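Side-chain contact in occlusion-derived virus envelope protein E66 (Autographa californica nucleopolyhedrovirus, PDB 3VSN), which digests non-sulfated chondroitin as a lyase of the viral envelope and is essential for oral infectivity, perhaps by breaching the peritrophic matrix of the insect midgut: residues 290-295 with 373-378. Numbering follows the deposited sequence.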
loop_
_atom_site.group_PDB
_atom_site.type_symbol
_atom_site.label_atom_id
_atom_site.label_comp_id
_atom_site.label_asym_id
_atom_site.label_seq_id
_atom_site.Cartn_x
_atom_site.Cartn_y
_atom_site.Cartn_z
ATOM N N GLU A 290 1.124 -2.187 -11.448
ATOM C CA GLU A 290 2.358 -2.978 -11.370
ATOM C C GLU A 290 2.590 -3.610 -9.994
ATOM O O GLU A 290 3.486 -4.442 -9.833
ATOM C CB GLU A 290 3.575 -2.136 -11.787
ATOM C CG GLU A 290 3.599 -1.733 -13.262
ATOM C CD GLU A 290 2.559 -0.677 -13.615
ATOM O OE1 GLU A 290 2.285 0.207 -12.775
ATOM O OE2 GLU A 290 2.002 -0.731 -14.731
ATOM N N GLY A 291 1.795 -3.215 -9.003
ATOM C CA GLY A 291 1.931 -3.755 -7.649
ATOM C C GLY A 291 2.810 -2.919 -6.730
ATOM O O GLY A 291 3.035 -3.284 -5.572
ATOM N N VAL A 292 3.312 -1.800 -7.247
ATOM C CA VAL A 292 4.101 -0.858 -6.452
ATOM C C VAL A 292 3.186 -0.073 -5.506
ATOM O O VAL A 292 2.136 0.440 -5.918
ATOM C CB VAL A 292 4.947 0.086 -7.344
ATOM C CG1 VAL A 292 5.836 0.990 -6.500
ATOM C CG2 VAL A 292 5.811 -0.731 -8.302
ATOM N N VAL A 293 3.587 -0.019 -4.235
ATOM C CA VAL A 293 2.819 0.634 -3.179
ATOM C C VAL A 293 3.778 1.377 -2.252
ATOM O O VAL A 293 4.816 0.836 -1.862
ATOM C CB VAL A 293 2.017 -0.381 -2.325
ATOM C CG1 VAL A 293 1.095 0.341 -1.353
ATOM C CG2 VAL A 293 1.202 -1.324 -3.198
ATOM N N VAL A 294 3.423 2.609 -1.900
ATOM C CA VAL A 294 4.222 3.421 -0.974
ATOM C C VAL A 294 4.495 2.639 0.322
ATOM O O VAL A 294 3.572 2.075 0.911
ATOM C CB VAL A 294 3.565 4.808 -0.711
ATOM C CG1 VAL A 294 2.307 4.696 0.143
ATOM C CG2 VAL A 294 4.565 5.781 -0.089
ATOM N N PRO A 295 5.773 2.567 0.743
ATOM C CA PRO A 295 6.126 1.704 1.882
ATOM C C PRO A 295 5.427 2.041 3.197
ATOM O O PRO A 295 5.164 1.135 3.985
ATOM C CB PRO A 295 7.641 1.895 2.019
ATOM C CG PRO A 295 8.096 2.300 0.656
ATOM C CD PRO A 295 6.972 3.120 0.080
ATOM N N GLY A 373 10.112 0.673 -15.080
ATOM C CA GLY A 373 11.356 0.360 -14.376
ATOM C C GLY A 373 11.342 -1.019 -13.736
ATOM O O GLY A 373 10.305 -1.680 -13.687
ATOM N N ARG A 374 12.502 -1.457 -13.255
ATOM C CA ARG A 374 12.597 -2.698 -12.490
ATOM C C ARG A 374 11.990 -2.476 -11.112
ATOM O O ARG A 374 12.227 -1.438 -10.489
ATOM C CB ARG A 374 14.057 -3.142 -12.338
ATOM C CG ARG A 374 14.675 -3.790 -13.570
ATOM C CD ARG A 374 15.932 -4.573 -13.193
ATOM N NE ARG A 374 16.892 -4.778 -14.290
ATOM C CZ ARG A 374 17.279 -3.855 -15.175
ATOM N NH1 ARG A 374 16.809 -2.615 -15.125
ATOM N NH2 ARG A 374 18.158 -4.172 -16.116
ATOM N N ILE A 375 11.195 -3.431 -10.641
ATOM C CA ILE A 375 10.699 -3.363 -9.271
ATOM C C ILE A 375 11.774 -3.939 -8.348
ATOM O O ILE A 375 11.891 -5.153 -8.180
ATOM C CB ILE A 375 9.334 -4.073 -9.081
ATOM C CG1 ILE A 375 8.281 -3.459 -10.016
ATOM C CG2 ILE A 375 8.882 -3.973 -7.627
ATOM C CD1 ILE A 375 6.956 -4.195 -10.061
ATOM N N ILE A 376 12.576 -3.046 -7.782
ATOM C CA ILE A 376 13.625 -3.429 -6.846
ATOM C C ILE A 376 13.078 -3.200 -5.448
ATOM O O ILE A 376 12.853 -2.056 -5.056
ATOM C CB ILE A 376 14.905 -2.586 -7.048
ATOM C CG1 ILE A 376 15.366 -2.656 -8.510
ATOM C CG2 ILE A 376 16.003 -3.028 -6.079
ATOM C CD1 ILE A 376 16.425 -1.637 -8.881
ATOM N N ASN A 377 12.839 -4.282 -4.709
ATOM C CA ASN A 377 12.320 -4.157 -3.349
ATOM C C ASN A 377 13.463 -4.029 -2.350
ATOM O O ASN A 377 14.604 -4.368 -2.663
ATOM C CB ASN A 377 11.405 -5.334 -2.987
ATOM C CG ASN A 377 10.279 -4.936 -2.041
ATOM O OD1 ASN A 377 10.243 -3.817 -1.523
ATOM N ND2 ASN A 377 9.350 -5.859 -1.813
ATOM N N TYR A 378 13.153 -3.530 -1.157
ATOM C CA TYR A 378 14.164 -3.317 -0.122
ATOM C C TYR A 378 14.596 -4.624 0.536
ATOM O O TYR A 378 13.856 -5.610 0.533
ATOM C CB TYR A 378 13.645 -2.345 0.946
ATOM C CG TYR A 378 13.112 -1.050 0.375
ATOM C CD1 TYR A 378 13.982 -0.024 -0.005
ATOM C CD2 TYR A 378 11.742 -0.853 0.205
ATOM C CE1 TYR A 378 13.499 1.163 -0.537
ATOM C CE2 TYR A 378 11.249 0.331 -0.326
ATOM C CZ TYR A 378 12.133 1.330 -0.698
ATOM O OH TYR A 378 11.649 2.500 -1.225
#
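Two loops of the beta-rich part of this lyase run side by side here, the one after helix 276-284 and the one after strand 367-370, and they touch at two separate points: Ile375 against Glu290 and Val292, and Tyr378 against Pro295. At the first, the CD1 methyl of Ile375 lies 3.5 Å from the carbonyl O of Glu290 and 4.1 Å from CG2 of Val292. The long branch of Ile375 gains this reach by standing opposite the carbonyl carbon (chi1 -58°) and then running out extended. It slides past Val292 in the opposite direction, with CG1 of Ile375 also 4.1 Å from CG2 of Val292. A branched apolar valine suits this buried place, where it meets Ile375 and also Tyr336 of strand 335-340. The carboxylate of Glu290 leads away from Ile375 to form a salt bridge with Arg371, which leaves the aliphatic CB facing the methyl. Between Glu290 and Val292 in the chain, Gly291 takes a positive phi (94°), where a side chain would be jammed against the carbonyl O of Glu290; glycine avoids this.

In this lyase of alpha/alpha toroid and beta-sandwich build, the second point sits beside helix 359-364, whose Leu361 touches Pro295 and Tyr378. CG of Pro295 approaches CE2 of the Tyr378 ring obliquely at 3.8 Å, the two side chains crossing at about a right angle. The rigid pyrrolidine offers an apolar corner to the ring, while the Tyr378 hydroxyl hydrogen-bonds to Glu386. Just before the ring, OD1 of Asn377 accepts a bent hydrogen bond (2.9 Å, 141°) from the backbone N of Tyr378, which sits above the carbonyl plane. OD1 of Asn377 also bonds Leu304 N, and its ND2 bonds Thr303 OG1, shortly after the transition-state stabiliser Arg300.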